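Local coordinates for putative flagellar motor switch protein FliN (Thermotoga maritima, PDB 1O6A), which probably serves as a component of the flagellar motor switch (C-ring), the complex that sets the direction of flagellar rotation, at residues L21-L27 with V56-N61; I65-E69 with R80-V85. One frame throughout, in Å; residues are numbered along the deposited sequence. Where two conformers were deposited one is given.

In the fold
Interactions 1 and 2 are the two outer pairings of one four-stranded antiparallel sheet, ordered 20-33, 56-60, 63-73, 76-84. Interaction 1 joins the first two strands close to the centre of the folded chain, interaction 2 the last two, and their centres lie about 10 Å apart. They follow one another in the sequence, and the consecutive strands 56-60 and 63-73 bind them together: Val56 N probably hydrogen-bonds to Gly68 O at 2.8 Å and Ile58 N to Ala66 O at 2.9 Å. Both contacts also reach the second subunit, with which Leu21-Glu26 and Arg80 pair in antiparallel ladders, so the sheet runs on across the dimer interface.

Interaction 1 of 2, residues L21-L27 with V56-N61; sequences LKVTVEL and VDILVN
Leu59 N gives an almost straight hydrogen bond to Thr24 O (2.8 Å, 177° at the hydrogen), and Thr24 N returns one to Leu59 O at 2.9 Å. The same reciprocal pairing joins Glu26 and Asp57, where Glu26 N meets Asp57 O at 2.8 Å. At the other end Asn61 has left the strand, yet its side chain still takes part: OD1 accepts from Lys22 N at 3.0 Å while Asn61 N binds Lys22 O. On one face Val23, Val25, Ile58 and Val60 form an apolar layer, extended by Val56, whose CG2 meets Val25 CG1 at 3.6 Å. On the other face Glu26, with CG beside its own backbone N (chi1 -67°) and the chain extended beyond, crosses Leu59 at about a right angle, and its CD lies 3.8 Å from Leu59 CD1. A water bridges Glu26 OE1 and Asp57 OD2, and their salt bridges to Arg29 and Lys50, respectively, probably ease the proximity of two like charges. Replacing Glu26 by an alanine is likely to leave Arg29 without its mate and Leu59 CD1 without its cover. This is an antiparallel beta ladder whose sheet continues across the dimer, strand 20-33 also pairing with the second subunit.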
ATOM      1  N   LEU A  21       0.647  14.993   4.189  1.00 13.98           N
ATOM      2  CA  LEU A  21      -0.059  14.150   3.272  1.00 15.94           C
ATOM      3  C   LEU A  21       0.268  12.731   3.626  1.00 16.47           C
ATOM      4  O   LEU A  21       1.390  12.422   4.055  1.00 16.04           O
ATOM      5  CB  LEU A  21       0.387  14.437   1.837  1.00 17.62           C
ATOM      6  CG  LEU A  21       0.069  15.833   1.299  1.00 17.99           C
ATOM      7  CD1 LEU A  21       0.580  15.940  -0.108  1.00 18.52           C
ATOM      8  CD2 LEU A  21      -1.391  16.047   1.332  1.00 20.97           C
ATOM      9  N   LYS A  22      -0.725  11.867   3.452  1.00 16.10           N
ATOM     10  CA  LYS A  22      -0.568  10.448   3.737  1.00 17.10           C
ATOM     11  C   LYS A  22      -0.053   9.681   2.527  1.00 16.79           C
ATOM     12  O   LYS A  22      -0.691   9.672   1.482  1.00 14.59           O
ATOM     13  CB  LYS A  22      -1.910   9.868   4.160  1.00 19.13           C
ATOM     14  CG  LYS A  22      -1.827   8.449   4.698  1.00 30.83           C
ATOM     15  CD  LYS A  22      -1.331   8.458   6.154  1.00 47.07           C
ATOM     16  CE  LYS A  22      -0.074   7.605   6.326  1.00 44.03           C
ATOM     17  NZ  LYS A  22       0.327   7.541   7.760  1.00 46.68           N
ATOM     18  N   VAL A  23       1.080   9.003   2.689  1.00 14.44           N
ATOM     19  CA  VAL A  23       1.684   8.237   1.621  1.00 14.23           C
ATOM     20  C   VAL A  23       1.559   6.762   1.975  1.00 16.80           C
ATOM     21  O   VAL A  23       1.820   6.364   3.110  1.00 18.51           O
ATOM     22  CB  VAL A  23       3.157   8.630   1.451  1.00 17.89           C
ATOM     23  CG1 VAL A  23       3.810   7.848   0.330  1.00 19.23           C
ATOM     24  CG2 VAL A  23       3.272  10.118   1.220  1.00 21.56           C
ATOM     25  N   THR A  24       1.097   5.976   1.010  1.00 15.23           N
ATOM     26  CA  THR A  24       0.941   4.519   1.130  0.60 15.87           C
ATOM     27  C   THR A  24       1.674   3.863  -0.027  1.00 16.43           C
ATOM     28  O   THR A  24       1.635   4.373  -1.155  1.00 16.35           O
ATOM     29  CB  THR A  24      -0.568   4.118   1.101  0.60 16.43           C
ATOM     30  OG1 THR A  24      -1.191   4.594  -0.101  0.60 13.57           O
ATOM     31  CG2 THR A  24      -1.374   4.770   2.202  0.60 19.40           C
ATOM     32  N   VAL A  25       2.333   2.732   0.233  1.00 14.84           N
ATOM     33  CA  VAL A  25       3.019   2.006  -0.786  1.00 15.33           C
ATOM     34  C   VAL A  25       2.374   0.622  -0.825  1.00 12.68           C
ATOM     35  O   VAL A  25       2.231  -0.071   0.207  1.00 16.29           O
ATOM     36  CB  VAL A  25       4.489   1.911  -0.484  1.00 13.66           C
ATOM     37  CG1 VAL A  25       5.209   1.023  -1.485  1.00 14.62           C
ATOM     38  CG2 VAL A  25       5.133   3.323  -0.425  1.00 19.02           C
ATOM     39  N   GLU A  26       1.924   0.250  -2.016  1.00 12.76           N
ATOM     40  CA  GLU A  26       1.153  -0.987  -2.223  1.00 13.06           C
ATOM     41  C   GLU A  26       1.948  -1.971  -3.046  1.00 13.37           C
ATOM     42  O   GLU A  26       2.567  -1.637  -4.064  1.00 14.58           O
ATOM     43  CB  GLU A  26      -0.138  -0.704  -2.989  1.00 12.93           C
ATOM     44  CG  GLU A  26      -1.142   0.131  -2.240  1.00 17.55           C
ATOM     45  CD  GLU A  26      -2.474   0.250  -2.946  1.00 24.21           C
ATOM     46  OE1 GLU A  26      -2.678  -0.406  -3.992  1.00 23.11           O
ATOM     47  OE2 GLU A  26      -3.344   0.987  -2.426  1.00 22.70           O
ATOM     48  N   LEU A  27       1.896  -3.217  -2.593  1.00 13.60           N
ATOM     49  CA  LEU A  27       2.495  -4.337  -3.308  0.60 16.81           C
ATOM     50  C   LEU A  27       1.525  -4.845  -4.360  1.00 18.51           C
ATOM     51  O   LEU A  27       1.924  -5.438  -5.333  1.00 23.30           O
ATOM     52  CB  LEU A  27       2.801  -5.498  -2.374  0.60 16.27           C
ATOM     53  CG  LEU A  27       3.274  -6.760  -3.130  0.60 18.22           C
ATOM     54  CD1 LEU A  27       4.578  -6.489  -3.917  0.60 20.87           C
ATOM     55  CD2 LEU A  27       3.437  -7.884  -2.180  0.60 17.13           C
ATOM     56  N   VAL A  56       6.422  -1.240  -7.290  1.00 13.05           N
ATOM     57  CA  VAL A  56       5.354  -1.073  -6.303  1.00 13.51           C
ATOM     58  C   VAL A  56       4.707   0.277  -6.525  1.00 12.16           C
ATOM     59  O   VAL A  56       5.309   1.177  -7.142  1.00 13.95           O
ATOM     60  CB  VAL A  56       5.845  -1.183  -4.843  1.00 13.03           C
ATOM     61  CG1 VAL A  56       6.403  -2.577  -4.619  1.00 22.23           C
ATOM     62  CG2 VAL A  56       6.822  -0.107  -4.478  1.00 20.48           C
ATOM     63  N   ASP A  57       3.481   0.403  -6.081  1.00 14.75           N
ATOM     64  CA  ASP A  57       2.743   1.641  -6.271  1.00 14.07           C
ATOM     65  C   ASP A  57       2.847   2.594  -5.081  1.00 14.85           C
ATOM     66  O   ASP A  57       2.807   2.164  -3.931  1.00 16.33           O
ATOM     67  CB  ASP A  57       1.276   1.338  -6.500  1.00 15.08           C
ATOM     68  CG  ASP A  57       1.084   0.362  -7.657  1.00 25.81           C
ATOM     69  OD1 ASP A  57       1.589   0.689  -8.754  1.00 17.67           O
ATOM     70  OD2 ASP A  57       0.593  -0.781  -7.522  1.00 22.25           O
ATOM     71  N   ILE A  58       2.894   3.895  -5.378  1.00 14.62           N
ATOM     72  CA  ILE A  58       3.039   4.903  -4.339  1.00 12.15           C
ATOM     73  C   ILE A  58       1.886   5.861  -4.458  1.00 12.31           C
ATOM     74  O   ILE A  58       1.739   6.501  -5.487  1.00 13.15           O
ATOM     75  CB  ILE A  58       4.351   5.683  -4.532  1.00 12.93           C
ATOM     76  CG1 ILE A  58       5.550   4.728  -4.497  1.00 15.38           C
ATOM     77  CG2 ILE A  58       4.489   6.773  -3.484  1.00 15.02           C
ATOM     78  CD1 ILE A  58       6.756   5.309  -5.137  1.00 20.28           C
ATOM     79  N   LEU A  59       1.029   5.872  -3.439  1.00 12.11           N
ATOM     80  CA  LEU A  59      -0.197   6.671  -3.442  1.00 14.66           C
ATOM     81  C   LEU A  59      -0.071   7.789  -2.412  1.00 15.39           C
ATOM     82  O   LEU A  59       0.473   7.585  -1.319  1.00 17.69           O
ATOM     83  CB  LEU A  59      -1.404   5.809  -3.104  1.00 14.53           C
ATOM     84  CG  LEU A  59      -1.739   4.777  -4.192  1.00 19.68           C
ATOM     85  CD1 LEU A  59      -0.895   3.526  -4.034  1.00 23.27           C
ATOM     86  CD2 LEU A  59      -3.216   4.469  -4.184  1.00 25.14           C
ATOM     87  N   VAL A  60      -0.626   8.942  -2.750  1.00 15.69           N
ATOM     88  CA  VAL A  60      -0.631  10.073  -1.854  1.00 14.31           C
ATOM     89  C   VAL A  60      -2.082  10.455  -1.708  1.00 16.19           C
ATOM     90  O   VAL A  60      -2.763  10.674  -2.707  1.00 16.43           O
ATOM     91  CB  VAL A  60       0.273  11.215  -2.355  1.00 16.91           C
ATOM     92  CG1 VAL A  60       0.220  12.397  -1.365  1.00 21.79           C
ATOM     93  CG2 VAL A  60       1.693  10.744  -2.467  1.00 18.90           C
ATOM     94  N   ASN A  61      -2.581  10.462  -0.461  1.00 15.88           N
ATOM     95  CA  ASN A  61      -4.006  10.581  -0.194  1.00 19.96           C
ATOM     96  C   ASN A  61      -4.841   9.766  -1.180  1.00 19.11           C
ATOM     97  O   ASN A  61      -5.821  10.255  -1.727  1.00 19.11           O
ATOM     98  CB  ASN A  61      -4.438  12.055  -0.208  1.00 19.96           C
ATOM     99  CG  ASN A  61      -3.863  12.855   0.930  1.00 26.66           C
ATOM    100  OD1 ASN A  61      -3.205  12.337   1.823  1.00 25.33           O
ATOM    101  ND2 ASN A  61      -4.123  14.156   0.904  1.00 25.47           N
TER
HETATM  102  O   HOH W   1      -1.412  -1.895  -6.082  1.00 25.15           O

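Interaction 2 of 2, residues I65-E69 with R80-V85; sequences IARGE and RITEIV
Arg67 runs alongside Glu83 and grips its carboxylate, with contacts to strand 56-60 on the way. Its CB rests 3.2 Å from Val56 O, and CD packs 3.1 Å from Asp57 OD1. The chain then bends at chi3 (-58°), which brings the guanidinium side-on to Glu83. NE bonds to Glu83 OE1 at 3.1 Å, meeting that oxygen from above the carboxylate plane, while NH2 reaches the syn lone pair of Glu83 OE2 at 3.0 Å. The two planes are 65° apart, so this two-nitrogen salt bridge is far from coplanar; NH1, turned elsewhere, has a long, weak ion pair with Glu54. On the backbone, Arg67 O accepts from both Thr82 N (2.9 Å) and Glu83 N, the latter from above the carbonyl plane. Beyond this point Gly68 lies close against its neighbour, its CA 3.1 Å from Arg80 O, a fit that leaves no room for a CB. A second salt bridge follows on the face of Arg67 and Glu83: Arg80 NH1 meets Glu69 OE2 at 3.0 Å, the carboxylate and guanidinium planes almost perpendicular. On the opposite face Ile84 CG1 packs on Ala66 CB. The doubled pairing of Thr82 and Glu83 with Arg67 is a classic beta bulge, set where strand 76-84 turns a corner within the antiparallel beta hairpin it forms with strand 63-73.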
ATOM      1  N   ILE A  65       0.639   8.498  -7.684  1.00 14.27           N
ATOM      2  CA  ILE A  65       1.483   9.522  -8.326  1.00 15.64           C
ATOM      3  C   ILE A  65       2.840   8.998  -8.767  1.00 16.50           C
ATOM      4  O   ILE A  65       3.548   9.665  -9.524  1.00 17.69           O
ATOM      5  CB  ILE A  65       1.671  10.747  -7.450  1.00 19.06           C
ATOM      6  CG1 ILE A  65       2.386  10.409  -6.176  1.00 19.01           C
ATOM      7  CG2 ILE A  65       0.333  11.484  -7.126  1.00 21.35           C
ATOM      8  CD1 ILE A  65       3.335  11.503  -5.806  1.00 32.53           C
ATOM      9  N   ALA A  66       3.209   7.821  -8.298  1.00 13.63           N
ATOM     10  CA  ALA A  66       4.542   7.291  -8.539  1.00 13.98           C
ATOM     11  C   ALA A  66       4.590   5.784  -8.367  1.00 15.13           C
ATOM     12  O   ALA A  66       3.655   5.167  -7.844  1.00 13.53           O
ATOM     13  CB  ALA A  66       5.539   7.963  -7.613  1.00 15.76           C
ATOM     14  N   ARG A  67       5.655   5.193  -8.876  1.00 12.77           N
ATOM     15  CA  ARG A  67       5.958   3.773  -8.632  1.00 14.81           C
ATOM     16  C   ARG A  67       7.434   3.657  -8.311  1.00 14.69           C
ATOM     17  O   ARG A  67       8.211   4.608  -8.573  1.00 13.71           O
ATOM     18  CB  ARG A  67       5.553   2.935  -9.849  1.00 16.05           C
ATOM     19  CG  ARG A  67       4.053   3.015 -10.179  1.00 19.50           C
ATOM     20  CD  ARG A  67       3.432   1.784 -11.010  1.00 17.88           C
ATOM     21  NE  ARG A  67       4.146   1.658 -12.250  1.00 29.47           N
ATOM     22  CZ  ARG A  67       4.022   0.632 -13.086  1.00 31.80           C
ATOM     23  NH1 ARG A  67       3.187  -0.333 -12.809  1.00 24.44           N
ATOM     24  NH2 ARG A  67       4.766   0.575 -14.183  1.00 30.20           N
ATOM     25  N   GLY A  68       7.836   2.566  -7.680  1.00 12.88           N
ATOM     26  CA  GLY A  68       9.211   2.416  -7.307  1.00 14.53           C
ATOM     27  C   GLY A  68       9.637   1.032  -6.925  1.00 13.93           C
ATOM     28  O   GLY A  68       8.913   0.048  -7.090  1.00 15.03           O
ATOM     29  N   GLU A  69      10.852   0.961  -6.431  1.00 15.08           N
ATOM     30  CA  GLU A  69      11.456  -0.298  -6.015  1.00 15.93           C
ATOM     31  C   GLU A  69      11.789  -0.252  -4.524  1.00 15.94           C
ATOM     32  O   GLU A  69      12.116   0.783  -3.958  1.00 13.59           O
ATOM     33  CB  GLU A  69      12.679  -0.619  -6.880  1.00 19.06           C
ATOM     34  CG  GLU A  69      13.793   0.395  -6.817  1.00 17.69           C
ATOM     35  CD  GLU A  69      14.961   0.099  -7.772  1.00 17.90           C
ATOM     36  OE1 GLU A  69      15.053  -1.050  -8.270  1.00 20.32           O
ATOM     37  OE2 GLU A  69      15.791   1.008  -7.994  1.00 19.66           O
ATOM     38  N   ARG A  80      12.469   3.589  -3.541  1.00 13.81           N
ATOM     39  CA  ARG A  80      13.169   4.512  -4.406  1.00 14.55           C
ATOM     40  C   ARG A  80      12.260   4.723  -5.599  1.00 15.58           C
ATOM     41  O   ARG A  80      11.825   3.747  -6.240  1.00 17.46           O
ATOM     42  CB  ARG A  80      14.486   3.912  -4.864  1.00 14.62           C
ATOM     43  CG  ARG A  80      15.288   4.857  -5.776  1.00 20.53           C
ATOM     44  CD  ARG A  80      16.476   4.178  -6.339  1.00 23.76           C
ATOM     45  NE  ARG A  80      17.431   3.879  -5.279  1.00 25.53           N
ATOM     46  CZ  ARG A  80      17.844   2.672  -4.953  1.00 24.14           C
ATOM     47  NH1 ARG A  80      17.421   1.595  -5.595  1.00 22.35           N
ATOM     48  NH2 ARG A  80      18.721   2.536  -3.977  1.00 27.72           N
ATOM     49  N   ILE A  81      11.953   5.978  -5.888  1.00 15.64           N
ATOM     50  CA  ILE A  81      11.054   6.314  -6.992  0.50 14.87           C
ATOM     51  C   ILE A  81      11.720   5.962  -8.337  1.00 14.51           C
ATOM     52  O   ILE A  81      12.836   6.416  -8.634  1.00 15.27           O
ATOM     53  CB  ILE A  81      10.668   7.815  -6.914  0.50 13.26           C
ATOM     54  CG1 ILE A  81       9.695   8.028  -5.749  0.50 17.12           C
ATOM     55  CG2 ILE A  81      10.076   8.323  -8.223  0.50 15.52           C
ATOM     56  CD1 ILE A  81       9.498   9.472  -5.366  0.50 16.02           C
ATOM     57  N   THR A  82      11.013   5.182  -9.143  1.00 14.37           N
ATOM     58  CA  THR A  82      11.438   4.824 -10.494  1.00 14.66           C
ATOM     59  C   THR A  82      10.555   5.447 -11.581  1.00 17.75           C
ATOM     60  O   THR A  82      10.955   5.511 -12.720  1.00 16.03           O
ATOM     61  CB  THR A  82      11.486   3.335 -10.686  1.00 15.55           C
ATOM     62  OG1 THR A  82      10.191   2.736 -10.460  1.00 15.75           O
ATOM     63  CG2 THR A  82      12.449   2.669  -9.678  1.00 19.11           C
ATOM     64  N   GLU A  83       9.328   5.831 -11.243  1.00 13.16           N
ATOM     65  CA  GLU A  83       8.406   6.440 -12.183  1.00 14.87           C
ATOM     66  C   GLU A  83       7.628   7.490 -11.398  1.00 14.50           C
ATOM     67  O   GLU A  83       7.174   7.241 -10.295  1.00 13.84           O
ATOM     68  CB  GLU A  83       7.409   5.437 -12.781  1.00 16.31           C
ATOM     69  CG  GLU A  83       8.012   4.308 -13.603  1.00 22.08           C
ATOM     70  CD  GLU A  83       6.992   3.241 -13.941  1.00 32.42           C
ATOM     71  OE1 GLU A  83       5.795   3.579 -14.106  1.00 28.08           O
ATOM     72  OE2 GLU A  83       7.373   2.058 -13.994  1.00 28.77           O
ATOM     73  N   ILE A  84       7.473   8.665 -11.945  1.00 14.67           N
ATOM     74  CA  ILE A  84       6.626   9.661 -11.244  1.00 14.38           C
ATOM     75  C   ILE A  84       5.987  10.631 -12.218  1.00 18.19           C
ATOM     76  O   ILE A  84       6.560  10.924 -13.230  1.00 16.18           O
ATOM     77  CB  ILE A  84       7.448  10.348 -10.145  1.00 14.09           C
ATOM     78  CG1 ILE A  84       6.557  11.179  -9.217  1.00 17.23           C
ATOM     79  CG2 ILE A  84       8.603  11.197 -10.759  1.00 19.39           C
ATOM     80  CD1 ILE A  84       7.261  11.575  -7.942  1.00 19.10           C
ATOM     81  N   VAL A  85       4.775  11.114 -11.911  1.00 15.82           N
ATOM     82  CA  VAL A  85       4.147  12.136 -12.743  1.00 18.04           C
ATOM     83  C   VAL A  85       4.806  13.479 -12.482  1.00 18.71           C
ATOM     84  O   VAL A  85       5.513  13.668 -11.474  1.00 16.72           O
ATOM     85  CB  VAL A  85       2.640  12.207 -12.509  1.00 15.23           C
ATOM     86  CG1 VAL A  85       1.936  10.897 -12.841  1.00 19.74           C
ATOM     87  CG2 VAL A  85       2.323  12.612 -11.098  1.00 17.81           C
TER